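Local coordinates for protein MFP2b (Ascaris suum, PDB 2BJR) that enhances polymerization of the major sperm protein in the amoeboid motility of nematode sperm, and binds zinc, at residues A[113-125]-A[131-145]. Residues are numbered along the deposited sequence; the frame is centred on the assembly and turned at random.
With SO4 (sulfate ion), chain E.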
ATOM      1  N   ARG A 113     -10.253  13.233  14.135  1.00 21.00           N
ATOM      2  CA  ARG A 113     -11.691  13.377  13.876  1.00 22.20           C
ATOM      3  C   ARG A 113     -11.952  14.549  12.953  1.00 21.23           C
ATOM      4  O   ARG A 113     -11.114  15.461  12.844  1.00 20.66           O
ATOM      5  CB  ARG A 113     -12.453  13.571  15.169  1.00 23.22           C
ATOM      6  CG  ARG A 113     -12.107  14.879  15.856  1.00 25.45           C
ATOM      7  CD  ARG A 113     -12.676  14.970  17.243  1.00 28.13           C
ATOM      8  NE  ARG A 113     -14.141  15.018  17.193  1.00 30.85           N
ATOM      9  CZ  ARG A 113     -14.914  14.985  18.254  1.00 32.20           C
ATOM     10  NH1 ARG A 113     -14.371  14.873  19.461  1.00 35.61           N
ATOM     11  NH2 ARG A 113     -16.235  15.034  18.132  1.00 34.38           N
ATOM     12  N   CYS A 114     -13.101  14.511  12.288  1.00 21.00           N
ATOM     13  CA  CYS A 114     -13.673  15.675  11.581  1.00 21.87           C
ATOM     14  C   CYS A 114     -15.090  15.810  12.054  1.00 22.46           C
ATOM     15  O   CYS A 114     -15.927  14.965  11.799  1.00 19.89           O
ATOM     16  CB  CYS A 114     -13.608  15.528  10.069  1.00 21.32           C
ATOM     17  SG  CYS A 114     -11.964  15.205   9.403  1.00 21.78           S
ATOM     18  N   GLY A 115     -15.345  16.825  12.859  1.00 23.46           N
ATOM     19  CA  GLY A 115     -16.662  16.967  13.459  1.00 24.02           C
ATOM     20  C   GLY A 115     -16.973  15.745  14.294  1.00 23.05           C
ATOM     21  O   GLY A 115     -16.179  15.305  15.131  1.00 24.65           O
ATOM     22  N   ASP A 116     -18.083  15.110  14.031  1.00 22.72           N
ATOM     23  CA  ASP A 116     -18.439  13.946  14.827  1.00 22.82           C
ATOM     24  C   ASP A 116     -18.001  12.614  14.165  1.00 22.28           C
ATOM     25  O   ASP A 116     -18.293  11.575  14.692  1.00 24.09           O
ATOM     26  CB  ASP A 116     -19.947  13.893  15.064  1.00 25.63           C
ATOM     27  CG  ASP A 116     -20.418  14.831  16.195  1.00 28.30           C
ATOM     28  OD1 ASP A 116     -19.657  15.164  17.120  1.00 33.42           O
ATOM     29  OD2 ASP A 116     -21.595  15.195  16.242  1.00 34.68           O
ATOM     30  N   SER A 117     -17.286  12.676  13.053  1.00 20.57           N
ATOM     31  CA  SER A 117     -16.928  11.461  12.324  1.00 18.83           C
ATOM     32  C   SER A 117     -15.462  11.157  12.585  1.00 18.44           C
ATOM     33  O   SER A 117     -14.606  12.064  12.567  1.00 17.19           O
ATOM     34  CB  SER A 117     -17.193  11.640  10.863  1.00 19.27           C
ATOM     35  OG  SER A 117     -16.611  10.618  10.063  1.00 20.22           O
ATOM     36  N   PHE A 118     -15.166   9.883  12.812  1.00 17.98           N
ATOM     37  CA  PHE A 118     -13.782   9.457  12.771  1.00 19.06           C
ATOM     38  C   PHE A 118     -13.599   8.153  12.019  1.00 18.53           C
ATOM     39  O   PHE A 118     -14.477   7.282  12.059  1.00 18.65           O
ATOM     40  CB  PHE A 118     -13.192   9.332  14.121  1.00 20.02           C
ATOM     41  CG  PHE A 118     -13.943   8.509  15.058  1.00 21.90           C
ATOM     42  CD1 PHE A 118     -13.520   7.228  15.376  1.00 26.45           C
ATOM     43  CD2 PHE A 118     -15.009   9.047  15.763  1.00 28.31           C
ATOM     44  CE1 PHE A 118     -14.203   6.472  16.326  1.00 28.79           C
ATOM     45  CE2 PHE A 118     -15.697   8.290  16.696  1.00 29.91           C
ATOM     46  CZ  PHE A 118     -15.300   7.024  16.990  1.00 32.50           C
ATOM     47  N   PRO A 119     -12.489   8.026  11.325  1.00 18.04           N
ATOM     48  CA  PRO A 119     -12.200   6.754  10.647  1.00 18.13           C
ATOM     49  C   PRO A 119     -12.134   5.583  11.599  1.00 17.26           C
ATOM     50  O   PRO A 119     -11.641   5.731  12.741  1.00 17.24           O
ATOM     51  CB  PRO A 119     -10.849   7.011   9.996  1.00 19.00           C
ATOM     52  CG  PRO A 119     -10.766   8.500   9.870  1.00 19.44           C
ATOM     53  CD  PRO A 119     -11.445   9.046  11.077  1.00 16.43           C
ATOM     54  N   ILE A 120     -12.626   4.426  11.152  1.00 16.00           N
ATOM     55  CA  ILE A 120     -12.545   3.193  11.913  1.00 16.38           C
ATOM     56  C   ILE A 120     -12.263   2.035  10.946  1.00 15.99           C
ATOM     57  O   ILE A 120     -12.911   1.900   9.896  1.00 16.09           O
ATOM     58  CB  ILE A 120     -13.773   3.000  12.800  1.00 17.47           C
ATOM     59  CG1 ILE A 120     -13.595   1.820  13.737  1.00 19.07           C
ATOM     60  CG2 ILE A 120     -15.062   2.887  12.004  1.00 15.63           C
ATOM     61  CD1 ILE A 120     -14.665   1.811  14.859  1.00 22.28           C
ATOM     62  N   LEU A 121     -11.239   1.268  11.285  1.00 15.34           N
ATOM     63  CA  LEU A 121     -10.814   0.115  10.496  1.00 15.63           C
ATOM     64  C   LEU A 121     -11.215  -1.185  11.157  1.00 14.73           C
ATOM     65  O   LEU A 121     -10.759  -1.533  12.226  1.00 15.37           O
ATOM     66  CB  LEU A 121      -9.303   0.172  10.292  1.00 14.22           C
ATOM     67  CG  LEU A 121      -8.762  -0.961   9.429  1.00 15.81           C
ATOM     68  CD1 LEU A 121      -9.223  -0.895   7.980  1.00 15.83           C
ATOM     69  CD2 LEU A 121      -7.258  -0.894   9.498  1.00 17.51           C
ATOM     70  N   TRP A 122     -12.085  -1.911  10.477  1.00 16.51           N
ATOM     71  CA  TRP A 122     -12.492  -3.248  10.846  1.00 17.06           C
ATOM     72  C   TRP A 122     -11.445  -4.210  10.289  1.00 16.94           C
ATOM     73  O   TRP A 122     -11.645  -4.847   9.288  1.00 18.15           O
ATOM     74  CB  TRP A 122     -13.885  -3.524  10.285  1.00 16.20           C
ATOM     75  CG  TRP A 122     -14.582  -4.771  10.734  1.00 16.98           C
ATOM     76  CD1 TRP A 122     -14.117  -5.748  11.582  1.00 18.76           C
ATOM     77  CD2 TRP A 122     -15.886  -5.175  10.341  1.00 17.15           C
ATOM     78  NE1 TRP A 122     -15.045  -6.753  11.700  1.00 19.78           N
ATOM     79  CE2 TRP A 122     -16.153  -6.417  10.963  1.00 20.27           C
ATOM     80  CE3 TRP A 122     -16.862  -4.616   9.508  1.00 17.55           C
ATOM     81  CZ2 TRP A 122     -17.360  -7.106  10.773  1.00 20.82           C
ATOM     82  CZ3 TRP A 122     -18.039  -5.288   9.323  1.00 20.60           C
ATOM     83  CH2 TRP A 122     -18.295  -6.511   9.967  1.00 20.97           C
ATOM     84  N   SER A 123     -10.325  -4.284  10.983  1.00 18.71           N
ATOM     85  CA  SER A 123      -9.132  -4.954  10.509  1.00 20.33           C
ATOM     86  C   SER A 123      -9.319  -6.467  10.343  1.00 20.83           C
ATOM     87  O   SER A 123      -8.742  -7.076   9.426  1.00 21.40           O
ATOM     88  CB  SER A 123      -7.943  -4.680  11.488  1.00 20.16           C
ATOM     89  OG  SER A 123      -8.372  -4.608  12.879  1.00 28.45           O
ATOM     90  N   GLU A 124     -10.087  -7.064  11.237  1.00 21.71           N
ATOM     91  CA  GLU A 124     -10.263  -8.518  11.286  1.00 22.16           C
ATOM     92  C   GLU A 124     -11.511  -9.042  10.571  1.00 22.61           C
ATOM     93  O   GLU A 124     -11.890 -10.188  10.776  1.00 23.51           O
ATOM     94  CB  GLU A 124     -10.261  -8.988  12.739  1.00 22.73           C
ATOM     95  CG  GLU A 124      -9.035  -8.559  13.522  1.00 28.44           C
ATOM     96  CD  GLU A 124      -7.750  -9.063  12.910  1.00 34.76           C
ATOM     97  OE1 GLU A 124      -7.613 -10.284  12.730  1.00 39.86           O
ATOM     98  OE2 GLU A 124      -6.862  -8.243  12.597  1.00 43.80           O
ATOM     99  N   ARG A 125     -12.147  -8.215   9.743  1.00 20.69           N
ATOM    100  CA  ARG A 125     -13.367  -8.570   9.058  1.00 19.60           C
ATOM    101  C   ARG A 125     -13.088  -9.755   8.153  1.00 20.93           C
ATOM    102  O   ARG A 125     -12.087  -9.774   7.393  1.00 18.66           O
ATOM    103  CB  ARG A 125     -13.857  -7.408   8.223  1.00 19.60           C
ATOM    104  CG  ARG A 125     -15.133  -7.603   7.475  1.00 17.42           C
ATOM    105  CD  ARG A 125     -15.453  -6.409   6.651  1.00 20.40           C
ATOM    106  NE  ARG A 125     -16.560  -6.641   5.748  1.00 22.39           N
ATOM    107  CZ  ARG A 125     -16.443  -7.080   4.489  1.00 22.77           C
ATOM    108  NH1 ARG A 125     -15.277  -7.336   3.923  1.00 26.00           N
ATOM    109  NH2 ARG A 125     -17.518  -7.263   3.793  1.00 27.70           N
ATOM    110  N   LEU A 131     -12.495  -0.116   5.848  1.00 18.19           N
ATOM    111  CA  LEU A 131     -12.373   1.155   6.525  1.00 18.16           C
ATOM    112  C   LEU A 131     -13.703   1.878   6.361  1.00 18.02           C
ATOM    113  O   LEU A 131     -14.247   1.980   5.251  1.00 18.90           O
ATOM    114  CB  LEU A 131     -11.190   1.904   5.909  1.00 19.75           C
ATOM    115  CG  LEU A 131     -10.777   3.206   6.505  1.00 21.80           C
ATOM    116  CD1 LEU A 131     -10.227   3.090   7.929  1.00 18.67           C
ATOM    117  CD2 LEU A 131      -9.791   3.862   5.523  1.00 24.24           C
ATOM    118  N   GLY A 132     -14.231   2.360   7.469  1.00 17.17           N
ATOM    119  CA  GLY A 132     -15.482   3.122   7.483  1.00 17.77           C
ATOM    120  C   GLY A 132     -15.405   4.301   8.446  1.00 16.68           C
ATOM    121  O   GLY A 132     -14.311   4.790   8.733  1.00 16.95           O
ATOM    122  N   TYR A 133     -16.536   4.716   8.985  1.00 17.30           N
ATOM    123  CA  TYR A 133     -16.563   5.787   9.990  1.00 16.60           C
ATOM    124  C   TYR A 133     -17.457   5.488  11.116  1.00 17.05           C
ATOM    125  O   TYR A 133     -18.472   4.807  10.959  1.00 17.71           O
ATOM    126  CB  TYR A 133     -16.876   7.163   9.400  1.00 15.64           C
ATOM    127  CG  TYR A 133     -18.351   7.498   9.227  1.00 16.70           C
ATOM    128  CD1 TYR A 133     -19.038   8.233  10.199  1.00 19.59           C
ATOM    129  CD2 TYR A 133     -19.071   7.027   8.135  1.00 16.24           C
ATOM    130  CE1 TYR A 133     -20.414   8.540  10.070  1.00 22.46           C
ATOM    131  CE2 TYR A 133     -20.465   7.330   8.007  1.00 19.91           C
ATOM    132  CZ  TYR A 133     -21.099   8.098   8.984  1.00 20.24           C
ATOM    133  OH  TYR A 133     -22.444   8.388   8.840  1.00 22.03           O
ATOM    134  N   ALA A 134     -17.065   6.017  12.270  1.00 17.26           N
ATOM    135  CA  ALA A 134     -17.869   5.946  13.465  1.00 18.34           C
ATOM    136  C   ALA A 134     -18.394   7.363  13.773  1.00 19.99           C
ATOM    137  O   ALA A 134     -17.709   8.364  13.546  1.00 18.37           O
ATOM    138  CB  ALA A 134     -17.101   5.408  14.591  1.00 18.65           C
ATOM    139  N   ASP A 135     -19.618   7.408  14.255  1.00 21.31           N
ATOM    140  CA  ASP A 135     -20.272   8.685  14.631  1.00 24.26           C
ATOM    141  C   ASP A 135     -20.116   8.838  16.120  1.00 24.79           C
ATOM    142  O   ASP A 135     -20.521   7.983  16.916  1.00 24.29           O
ATOM    143  CB  ASP A 135     -21.727   8.668  14.239  1.00 24.05           C
ATOM    144  CG  ASP A 135     -22.430   9.976  14.561  1.00 28.38           C
ATOM    145  OD1 ASP A 135     -22.690  10.268  15.723  1.00 36.29           O
ATOM    146  OD2 ASP A 135     -22.772  10.756  13.701  1.00 36.54           O
ATOM    147  N   ASN A 136     -19.512   9.945  16.507  1.00 26.78           N
ATOM    148  CA  ASN A 136     -19.275  10.238  17.899  1.00 29.12           C
ATOM    149  C   ASN A 136     -20.537  10.305  18.760  1.00 28.90           C
ATOM    150  O   ASN A 136     -20.501   9.987  19.911  1.00 30.31           O
ATOM    151  CB  ASN A 136     -18.581  11.588  18.025  1.00 30.85           C
ATOM    152  CG  ASN A 136     -18.096  11.822  19.386  1.00 33.31           C
ATOM    153  OD1 ASN A 136     -17.476  10.929  19.988  1.00 41.09           O
ATOM    154  ND2 ASN A 136     -18.411  12.990  19.931  1.00 38.40           N
ATOM    155  N   LYS A 137     -21.628  10.719  18.184  1.00 31.11           N
ATOM    156  CA  LYS A 137     -22.864  10.865  18.967  1.00 32.57           C
ATOM    157  C   LYS A 137     -23.566   9.507  19.146  1.00 31.28           C
ATOM    158  O   LYS A 137     -23.904   9.129  20.276  1.00 31.69           O
ATOM    159  CB  LYS A 137     -23.813  11.870  18.318  1.00 33.83           C
ATOM    160  CG  LYS A 137     -23.245  13.250  17.983  1.00 39.92           C
ATOM    161  CD  LYS A 137     -24.273  14.058  17.114  1.00 45.51           C
ATOM    162  CE  LYS A 137     -24.345  15.590  17.476  1.00 48.40           C
ATOM    163  NZ  LYS A 137     -24.496  16.495  16.258  1.00 49.15           N
ATOM    164  N   THR A 138     -23.759   8.760  18.055  1.00 29.25           N
ATOM    165  CA  THR A 138     -24.500   7.494  18.151  1.00 27.89           C
ATOM    166  C   THR A 138     -23.645   6.302  18.505  1.00 28.00           C
ATOM    167  O   THR A 138     -24.194   5.280  18.898  1.00 27.93           O
ATOM    168  CB  THR A 138     -25.206   7.152  16.841  1.00 28.57           C
ATOM    169  OG1 THR A 138     -24.236   7.122  15.765  1.00 25.72           O
ATOM    170  CG2 THR A 138     -26.216   8.226  16.465  1.00 30.15           C
ATOM    171  N   GLU A 139     -22.323   6.425  18.381  1.00 25.64           N
ATOM    172  CA  GLU A 139     -21.381   5.312  18.515  1.00 25.97           C
ATOM    173  C   GLU A 139     -21.738   4.116  17.590  1.00 24.06           C
ATOM    174  O   GLU A 139     -21.556   2.965  17.965  1.00 25.28           O
ATOM    175  CB  GLU A 139     -21.265   4.857  19.962  1.00 27.37           C
ATOM    176  CG  GLU A 139     -21.269   6.056  20.915  1.00 31.69           C
ATOM    177  CD  GLU A 139     -20.760   5.780  22.305  1.00 36.99           C
ATOM    178  OE1 GLU A 139     -20.369   4.655  22.653  1.00 40.56           O
ATOM    179  OE2 GLU A 139     -20.753   6.746  23.064  1.00 43.98           O
ATOM    180  N   ILE A 140     -22.216   4.424  16.395  1.00 21.41           N
ATOM    181  CA  ILE A 140     -22.451   3.426  15.359  1.00 20.68           C
ATOM    182  C   ILE A 140     -21.333   3.597  14.349  1.00 18.90           C
ATOM    183  O   ILE A 140     -21.012   4.725  13.943  1.00 18.63           O
ATOM    184  CB  ILE A 140     -23.803   3.622  14.689  1.00 20.56           C
ATOM    185  CG1 ILE A 140     -24.920   3.365  15.692  1.00 22.86           C
ATOM    186  CG2 ILE A 140     -23.979   2.722  13.465  1.00 21.47           C
ATOM    187  CD1 ILE A 140     -26.220   3.778  15.170  1.00 27.10           C
ATOM    188  N   ALA A 141     -20.760   2.474  13.941  1.00 17.48           N
ATOM    189  CA  ALA A 141     -19.815   2.406  12.831  1.00 16.70           C
ATOM    190  C   ALA A 141     -20.495   1.931  11.536  1.00 16.76           C
ATOM    191  O   ALA A 141     -21.275   1.005  11.533  1.00 17.24           O
ATOM    192  CB  ALA A 141     -18.649   1.495  13.170  1.00 17.73           C
ATOM    193  N   ARG A 142     -20.156   2.553  10.431  1.00 15.92           N
ATOM    194  CA  ARG A 142     -20.728   2.233   9.166  1.00 16.74           C
ATOM    195  C   ARG A 142     -19.637   1.969   8.139  1.00 17.00           C
ATOM    196  O   ARG A 142     -18.653   2.704   8.070  1.00 18.06           O
ATOM    197  CB  ARG A 142     -21.519   3.404   8.644  1.00 16.90           C
ATOM    198  CG  ARG A 142     -22.820   3.561   9.351  1.00 18.41           C
ATOM    199  CD  ARG A 142     -23.520   4.806   8.856  1.00 23.00           C
ATOM    200  NE  ARG A 142     -24.887   4.834   9.367  1.00 28.75           N
ATOM    201  CZ  ARG A 142     -25.232   5.339  10.536  1.00 31.25           C
ATOM    202  NH1 ARG A 142     -24.323   5.859  11.333  1.00 32.76           N
ATOM    203  NH2 ARG A 142     -26.504   5.310  10.922  1.00 33.54           N
ATOM    204  N   PHE A 143     -19.877   0.955   7.325  1.00 16.22           N
ATOM    205  CA  PHE A 143     -18.935   0.497   6.306  1.00 17.43           C
ATOM    206  C   PHE A 143     -19.659   0.285   5.005  1.00 18.10           C
ATOM    207  O   PHE A 143     -20.701  -0.386   4.979  1.00 20.16           O
ATOM    208  CB  PHE A 143     -18.276  -0.816   6.751  1.00 16.05           C
ATOM    209  CG  PHE A 143     -17.624  -0.737   8.104  1.00 16.94           C
ATOM    210  CD1 PHE A 143     -18.358  -0.970   9.259  1.00 17.63           C
ATOM    211  CD2 PHE A 143     -16.291  -0.392   8.229  1.00 16.84           C
ATOM    212  CE1 PHE A 143     -17.763  -0.879  10.495  1.00 19.41           C
ATOM    213  CE2 PHE A 143     -15.708  -0.272   9.453  1.00 17.95           C
ATOM    214  CZ  PHE A 143     -16.414  -0.520  10.579  1.00 16.12           C
ATOM    215  N   SER A 144     -19.147   0.847   3.919  1.00 17.64           N
ATOM    216  CA  SER A 144     -19.820   0.721   2.635  1.00 17.06           C
ATOM    217  C   SER A 144     -19.110  -0.339   1.775  1.00 17.45           C
ATOM    218  O   SER A 144     -17.891  -0.340   1.688  1.00 15.50           O
ATOM    219  CB  SER A 144     -19.896   2.073   1.916  1.00 18.78           C
ATOM    220  OG  SER A 144     -18.642   2.719   1.798  1.00 18.02           O
ATOM    221  N   HIS A 145     -19.876  -1.212   1.128  1.00 16.69           N
ATOM    222  CA  HIS A 145     -19.280  -2.229   0.255  1.00 18.91           C
ATOM    223  C   HIS A 145     -20.376  -2.928  -0.524  1.00 20.21           C
ATOM    224  O   HIS A 145     -21.499  -3.059  -0.005  1.00 20.77           O
ATOM    225  CB  HIS A 145     -18.606  -3.274   1.109  1.00 18.51           C
ATOM    226  CG  HIS A 145     -19.551  -4.021   1.994  1.00 18.50           C
ATOM    227  ND1 HIS A 145     -19.940  -5.309   1.712  1.00 18.34           N
ATOM    228  CD2 HIS A 145     -20.213  -3.662   3.127  1.00 22.47           C
ATOM    229  CE1 HIS A 145     -20.792  -5.717   2.635  1.00 19.04           C
ATOM    230  NE2 HIS A 145     -20.980  -4.737   3.506  1.00 21.87           N
TER
HETATM  231  S   SO4 E1371     -15.325 -10.119  13.420  1.00 46.14           S
HETATM  232  O1  SO4 E1371     -14.573  -8.943  13.876  1.00 50.19           O
HETATM  233  O2  SO4 E1371     -15.711  -9.873  12.047  1.00 49.96           O
HETATM  234  O3  SO4 E1371     -14.420 -11.282  13.563  1.00 52.97           O
HETATM  235  O4  SO4 E1371     -16.475 -10.291  14.274  1.00 49.01           O
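L131 packs its CD1 3.9 Å from CB of L121, the two leucines crossing at about a right angle as a non-hydrogen-bonded antiparallel pair. G132 is hydrogen-bonded both ways to I120. Its N-H points straight at I120 O, at 180°, whereas I120 N meets G132 O from above the carbonyl plane. Y133 has its CG between the backbone N and carbonyl carbon (chi1 85°), which brings CD1 3.4 Å from S117 OG. That hydroxyl is hydrogen-bonded to H46 of strand 43-52. A134 forms the second two-way backbone pair, with F118. Its methyl also sits over one face of the F118 ring, off towards the rim, in a CH-pi contact with CB 3.7 Å from the ring centroid. D135 OD1 accepts from K137 N, an Asx turn, and from T138 N, an Asx motif; the donors come from opposite faces of the carboxylate. N136 N gives a 2.7 Å bond to D116 O just beyond the last bridge, S117 with D135. K137 NZ is placed 3.2 Å from D116 OD2 in a salt bridge, but the bent chain crowds that oxygen and its modelled course is doubtful. R113 joins this surface network through OD1 of D116. A141 CB and F143 CZ both touch CG2 of I120, which also packs against the A134 methyl. F143 offers a ring face to the edge of W122, with planes at 53°; the indole NE1 binds a sulfate, probably from the crystallisation liquor. H145 has R125 NH2 over one ring face, 3.7 Å from ND1, while its NE2 is hydrogen-bonded to D150; R125 NH1 bonds to G128 O. The hairpin of 117-122 and 130-135 thus continues through strand 140-145 to strand 148-153 in an antiparallel meander. M160 adds cover to I120, W122 and F143, and strand 43-52 of another sheet packs on P119 and Y133.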